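Local coordinates for proteasome chaperone 3 (Saccharomyces cerevisiae, PDB 2Z5B), which pairs with a partner chaperone to form a heterodimer that binds proteasome precursors and promotes formation of the alpha-ring during 20S proteasome assembly, at residues B[34-42]-B[138-146]. Residues are numbered along the deposited sequence; the frame is centred on the assembly and turned at random.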
ATOM      1  N   PHE B  34       0.149   9.637   3.774  1.00 30.77           N
ATOM      2  CA  PHE B  34      -1.031  10.491   3.597  1.00 32.39           C
ATOM      3  C   PHE B  34      -1.404  11.147   4.919  1.00 33.90           C
ATOM      4  O   PHE B  34      -0.785  10.867   5.951  1.00 34.32           O
ATOM      5  CB  PHE B  34      -2.213   9.644   3.111  1.00 31.10           C
ATOM      6  CG  PHE B  34      -1.943   8.906   1.845  1.00 30.65           C
ATOM      7  CD1 PHE B  34      -2.142   9.520   0.617  1.00 29.25           C
ATOM      8  CD2 PHE B  34      -1.497   7.594   1.877  1.00 28.63           C
ATOM      9  CE1 PHE B  34      -1.890   8.831  -0.580  1.00 30.47           C
ATOM     10  CE2 PHE B  34      -1.240   6.893   0.693  1.00 28.96           C
ATOM     11  CZ  PHE B  34      -1.430   7.515  -0.534  1.00 27.81           C
ATOM     12  N   ASN B  35      -2.428  12.004   4.903  1.00 35.93           N
ATOM     13  CA  ASN B  35      -2.893  12.657   6.135  1.00 37.86           C
ATOM     14  C   ASN B  35      -3.585  11.746   7.124  1.00 37.95           C
ATOM     15  O   ASN B  35      -3.565  12.003   8.329  1.00 39.43           O
ATOM     16  CB  ASN B  35      -3.806  13.840   5.822  1.00 38.88           C
ATOM     17  CG  ASN B  35      -3.050  15.130   5.764  1.00 41.89           C
ATOM     18  OD1 ASN B  35      -1.916  15.161   5.296  1.00 47.88           O
ATOM     19  ND2 ASN B  35      -3.658  16.210   6.250  1.00 45.63           N
ATOM     20  N   ASN B  36      -4.219  10.698   6.618  1.00 37.40           N
ATOM     21  CA  ASN B  36      -4.937   9.759   7.464  1.00 37.06           C
ATOM     22  C   ASN B  36      -4.179   8.458   7.715  1.00 36.91           C
ATOM     23  O   ASN B  36      -4.435   7.769   8.702  1.00 37.06           O
ATOM     24  CB  ASN B  36      -6.323   9.453   6.872  1.00 37.38           C
ATOM     25  CG  ASN B  36      -6.261   9.048   5.401  1.00 36.72           C
ATOM     26  OD1 ASN B  36      -5.393   9.500   4.656  1.00 35.11           O
ATOM     27  ND2 ASN B  36      -7.186   8.185   4.985  1.00 36.61           N
ATOM     28  N   THR B  37      -3.247   8.114   6.832  1.00 35.47           N
ATOM     29  CA  THR B  37      -2.675   6.781   6.878  1.00 34.82           C
ATOM     30  C   THR B  37      -1.325   6.756   6.168  1.00 33.34           C
ATOM     31  O   THR B  37      -0.954   7.696   5.467  1.00 32.93           O
ATOM     32  CB  THR B  37      -3.663   5.746   6.251  1.00 35.34           C
ATOM     33  OG1 THR B  37      -3.232   4.411   6.541  1.00 38.43           O
ATOM     34  CG2 THR B  37      -3.730   5.919   4.744  1.00 36.51           C
ATOM     35  N   ILE B  38      -0.579   5.691   6.384  1.00 31.79           N
ATOM     36  CA  ILE B  38       0.572   5.402   5.559  1.00 30.37           C
ATOM     37  C   ILE B  38       0.247   4.113   4.828  1.00 29.06           C
ATOM     38  O   ILE B  38      -0.353   3.201   5.413  1.00 28.59           O
ATOM     39  CB  ILE B  38       1.872   5.306   6.391  1.00 30.96           C
ATOM     40  CG1 ILE B  38       2.299   6.733   6.821  1.00 32.80           C
ATOM     41  CG2 ILE B  38       2.983   4.648   5.583  1.00 30.27           C
ATOM     42  CD1 ILE B  38       3.116   6.805   8.055  1.00 34.97           C
ATOM     43  N   LEU B  39       0.582   4.059   3.541  1.00 27.16           N
ATOM     44  CA  LEU B  39       0.396   2.830   2.777  1.00 26.21           C
ATOM     45  C   LEU B  39       1.760   2.217   2.535  1.00 26.03           C
ATOM     46  O   LEU B  39       2.566   2.782   1.794  1.00 26.72           O
ATOM     47  CB  LEU B  39      -0.340   3.093   1.454  1.00 25.49           C
ATOM     48  CG  LEU B  39      -0.505   1.924   0.456  1.00 25.73           C
ATOM     49  CD1 LEU B  39      -1.305   0.788   1.096  1.00 24.59           C
ATOM     50  CD2 LEU B  39      -1.197   2.410  -0.794  1.00 26.59           C
ATOM     51  N   LEU B  40       2.008   1.062   3.159  1.00 25.60           N
ATOM     52  CA  LEU B  40       3.285   0.359   3.077  1.00 25.10           C
ATOM     53  C   LEU B  40       3.182  -0.905   2.243  1.00 25.51           C
ATOM     54  O   LEU B  40       2.267  -1.725   2.459  1.00 25.67           O
ATOM     55  CB  LEU B  40       3.793  -0.000   4.494  1.00 24.91           C
ATOM     56  CG  LEU B  40       5.099  -0.794   4.594  1.00 24.32           C
ATOM     57  CD1 LEU B  40       6.278   0.054   4.118  1.00 23.37           C
ATOM     58  CD2 LEU B  40       5.316  -1.235   6.047  1.00 24.88           C
ATOM     59  N   GLN B  41       4.109  -1.063   1.292  1.00 24.62           N
ATOM     60  CA  GLN B  41       4.236  -2.293   0.510  1.00 25.25           C
ATOM     61  C   GLN B  41       5.444  -3.056   0.999  1.00 26.47           C
ATOM     62  O   GLN B  41       6.516  -2.467   1.191  1.00 25.46           O
ATOM     63  CB  GLN B  41       4.463  -2.012  -0.977  1.00 25.30           C
ATOM     64  CG  GLN B  41       3.281  -1.430  -1.723  1.00 25.24           C
ATOM     65  CD  GLN B  41       3.606  -1.266  -3.171  1.00 24.18           C
ATOM     66  OE1 GLN B  41       3.486  -2.216  -3.957  1.00 26.65           O
ATOM     67  NE2 GLN B  41       4.024  -0.074  -3.547  1.00 23.60           N
ATOM     68  N   ILE B  42       5.280  -4.360   1.203  1.00 26.77           N
ATOM     69  CA  ILE B  42       6.440  -5.243   1.425  1.00 27.76           C
ATOM     70  C   ILE B  42       6.378  -6.429   0.476  1.00 28.06           C
ATOM     71  O   ILE B  42       5.626  -7.382   0.703  1.00 28.79           O
ATOM     72  CB  ILE B  42       6.561  -5.752   2.872  1.00 27.03           C
ATOM     73  CG1 ILE B  42       6.299  -4.618   3.882  1.00 28.42           C
ATOM     74  CG2 ILE B  42       7.956  -6.345   3.080  1.00 28.22           C
ATOM     75  CD1 ILE B  42       6.139  -5.078   5.313  1.00 28.80           C
ATOM     76  N   GLN B 138      -3.737  10.390  16.307  1.00 53.63           N
ATOM     77  CA  GLN B 138      -3.557   9.904  14.940  1.00 53.50           C
ATOM     78  C   GLN B 138      -2.656   8.656  14.819  1.00 52.62           C
ATOM     79  O   GLN B 138      -1.474   8.699  15.182  1.00 53.09           O
ATOM     80  CB  GLN B 138      -3.031  11.037  14.034  1.00 53.58           C
ATOM     81  CG  GLN B 138      -1.771  11.762  14.553  1.00 54.40           C
ATOM     82  CD  GLN B 138      -1.040  12.568  13.487  1.00 54.61           C
ATOM     83  OE1 GLN B 138      -0.063  13.267  13.783  1.00 56.84           O
ATOM     84  NE2 GLN B 138      -1.505  12.481  12.244  1.00 56.25           N
ATOM     85  N   PHE B 139      -3.230   7.545  14.347  1.00 51.40           N
ATOM     86  CA  PHE B 139      -2.446   6.442  13.743  1.00 49.52           C
ATOM     87  C   PHE B 139      -3.224   5.354  12.994  1.00 48.11           C
ATOM     88  O   PHE B 139      -3.999   4.581  13.578  1.00 48.40           O
ATOM     89  CB  PHE B 139      -1.445   5.775  14.699  1.00 49.79           C
ATOM     90  CG  PHE B 139      -0.411   4.954  13.975  1.00 50.23           C
ATOM     91  CD1 PHE B 139       0.684   5.575  13.366  1.00 49.66           C
ATOM     92  CD2 PHE B 139      -0.554   3.573  13.851  1.00 49.83           C
ATOM     93  CE1 PHE B 139       1.625   4.833  12.665  1.00 48.87           C
ATOM     94  CE2 PHE B 139       0.382   2.826  13.154  1.00 49.61           C
ATOM     95  CZ  PHE B 139       1.480   3.456  12.566  1.00 48.95           C
ATOM     96  N   SER B 140      -2.942   5.277  11.698  1.00 45.71           N
ATOM     97  CA  SER B 140      -3.481   4.262  10.820  1.00 43.21           C
ATOM     98  C   SER B 140      -2.370   3.844   9.860  1.00 41.39           C
ATOM     99  O   SER B 140      -1.607   4.687   9.369  1.00 40.56           O
ATOM    100  CB  SER B 140      -4.672   4.834  10.055  1.00 43.40           C
ATOM    101  OG  SER B 140      -5.183   3.910   9.125  1.00 45.16           O
ATOM    102  N   LEU B 141      -2.272   2.541   9.624  1.00 39.17           N
ATOM    103  CA  LEU B 141      -1.307   1.982   8.692  1.00 37.95           C
ATOM    104  C   LEU B 141      -1.937   0.856   7.901  1.00 36.35           C
ATOM    105  O   LEU B 141      -2.464  -0.109   8.465  1.00 36.74           O
ATOM    106  CB  LEU B 141      -0.049   1.506   9.443  1.00 38.07           C
ATOM    107  CG  LEU B 141       1.144   0.830   8.760  1.00 38.96           C
ATOM    108  CD1 LEU B 141       1.749   1.631   7.592  1.00 37.19           C
ATOM    109  CD2 LEU B 141       2.225   0.538   9.801  1.00 39.12           C
ATOM    110  N   LEU B 142      -1.869   0.982   6.583  1.00 34.65           N
ATOM    111  CA  LEU B 142      -2.323  -0.051   5.667  1.00 33.50           C
ATOM    112  C   LEU B 142      -1.086  -0.761   5.118  1.00 32.31           C
ATOM    113  O   LEU B 142      -0.183  -0.109   4.570  1.00 31.02           O
ATOM    114  CB  LEU B 142      -3.152   0.625   4.558  1.00 33.67           C
ATOM    115  CG  LEU B 142      -4.303  -0.016   3.779  1.00 35.80           C
ATOM    116  CD1 LEU B 142      -5.183  -0.909   4.615  1.00 35.09           C
ATOM    117  CD2 LEU B 142      -5.145   1.091   3.136  1.00 34.22           C
ATOM    118  N   ILE B 143      -1.009  -2.077   5.321  1.00 30.79           N
ATOM    119  CA  ILE B 143       0.167  -2.858   4.912  1.00 30.22           C
ATOM    120  C   ILE B 143      -0.221  -3.910   3.894  1.00 29.70           C
ATOM    121  O   ILE B 143      -1.020  -4.799   4.180  1.00 29.75           O
ATOM    122  CB  ILE B 143       0.924  -3.544   6.110  1.00 29.85           C
ATOM    123  CG1 ILE B 143       1.294  -2.506   7.176  1.00 30.53           C
ATOM    124  CG2 ILE B 143       2.187  -4.270   5.597  1.00 30.24           C
ATOM    125  CD1 ILE B 143       1.806  -3.089   8.523  1.00 31.44           C
ATOM    126  N   SER B 144       0.338  -3.802   2.700  1.00 29.81           N
ATOM    127  CA  SER B 144       0.183  -4.845   1.699  1.00 30.09           C
ATOM    128  C   SER B 144       1.502  -5.586   1.603  1.00 31.26           C
ATOM    129  O   SER B 144       2.553  -4.967   1.424  1.00 30.33           O
ATOM    130  CB  SER B 144      -0.210  -4.260   0.342  1.00 30.11           C
ATOM    131  OG  SER B 144      -1.485  -3.639   0.394  1.00 29.23           O
ATOM    132  N   MET B 145       1.458  -6.906   1.725  1.00 32.18           N
ATOM    133  CA  MET B 145       2.691  -7.680   1.750  1.00 35.79           C
ATOM    134  C   MET B 145       2.556  -9.092   1.187  1.00 35.44           C
ATOM    135  O   MET B 145       1.444  -9.582   1.004  1.00 34.95           O
ATOM    136  CB  MET B 145       3.271  -7.711   3.179  1.00 34.85           C
ATOM    137  CG  MET B 145       2.369  -8.324   4.258  1.00 37.80           C
ATOM    138  SD  MET B 145       3.116  -8.151   5.919  1.00 40.75           S
ATOM    139  CE  MET B 145       4.840  -8.237   5.514  1.00 41.11           C
ATOM    140  N   SER B 146       3.696  -9.721   0.909  1.00 36.31           N
ATOM    141  CA  SER B 146       3.743 -11.146   0.556  1.00 37.84           C
ATOM    142  C   SER B 146       3.713 -11.988   1.830  1.00 38.79           C
ATOM    143  O   SER B 146       4.596 -11.857   2.680  1.00 38.63           O
ATOM    144  CB  SER B 146       5.018 -11.459  -0.226  1.00 38.01           C
ATOM    145  OG  SER B 146       5.249 -12.864  -0.318  1.00 40.62           O
TER
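Ile42 and Met145 lie side by side at one end of two parallel strands, pointing the same way from one face of the sheet. The thioether end of Met145 bends (chi3 -32°) and carries CE toward Ile42 CD1; their 3.4 Å separation is unusually short and its exact value doubtful. Methionine fits here as a long, flexible apolar chain with a soft C-S torsion. The same CD1 of Ile42 meets Ile143 CG2 at 4.0 Å. Further along this face the Leu141 side chain slants across Ile38: with CG anti to the backbone N (chi1 178°), Leu141 CD1 is carried over the neighbouring strand, to 3.8 Å from Ile38 CG2 and close to Leu40 CB. Beta-branched isoleucine and gamma-branched leucine fill this layer without bringing in polar atoms, and Ile38 and Leu40 also pack on helix 109-124. Strands 38-44 and 140-145 are the central pair of a six-stranded mixed sheet, with parallel pairing between antiparallel neighbours. Their well-formed bonds run from Leu142 N to Ile38 O through to Ser146 N to Ile42 O, after a weak Ile38 N to Ser140 O; the straightest, Leu40 N to Leu142 O, measures 2.9 Å with 174° at the hydrogen. On the other face, Leu39 CD1 touches Leu142 CB at 3.9 Å, while Gln41 and Ser144 bring polar groups suited to the heterodimer interface: Ser144 OG bonds Tyr62 OH of the YPL144W chain, Gln41 NE2 bonds Thr29 OG1 of that chain, and Gln41 OE1 bonds its Ser42 OG and, within the same chain, Arg43 NE. Just before the well-formed ladder, Thr37 OG1 and Ser140 OG share a long hydrogen bond of 3.3 Å, two short hydroxyl side chains meeting directly.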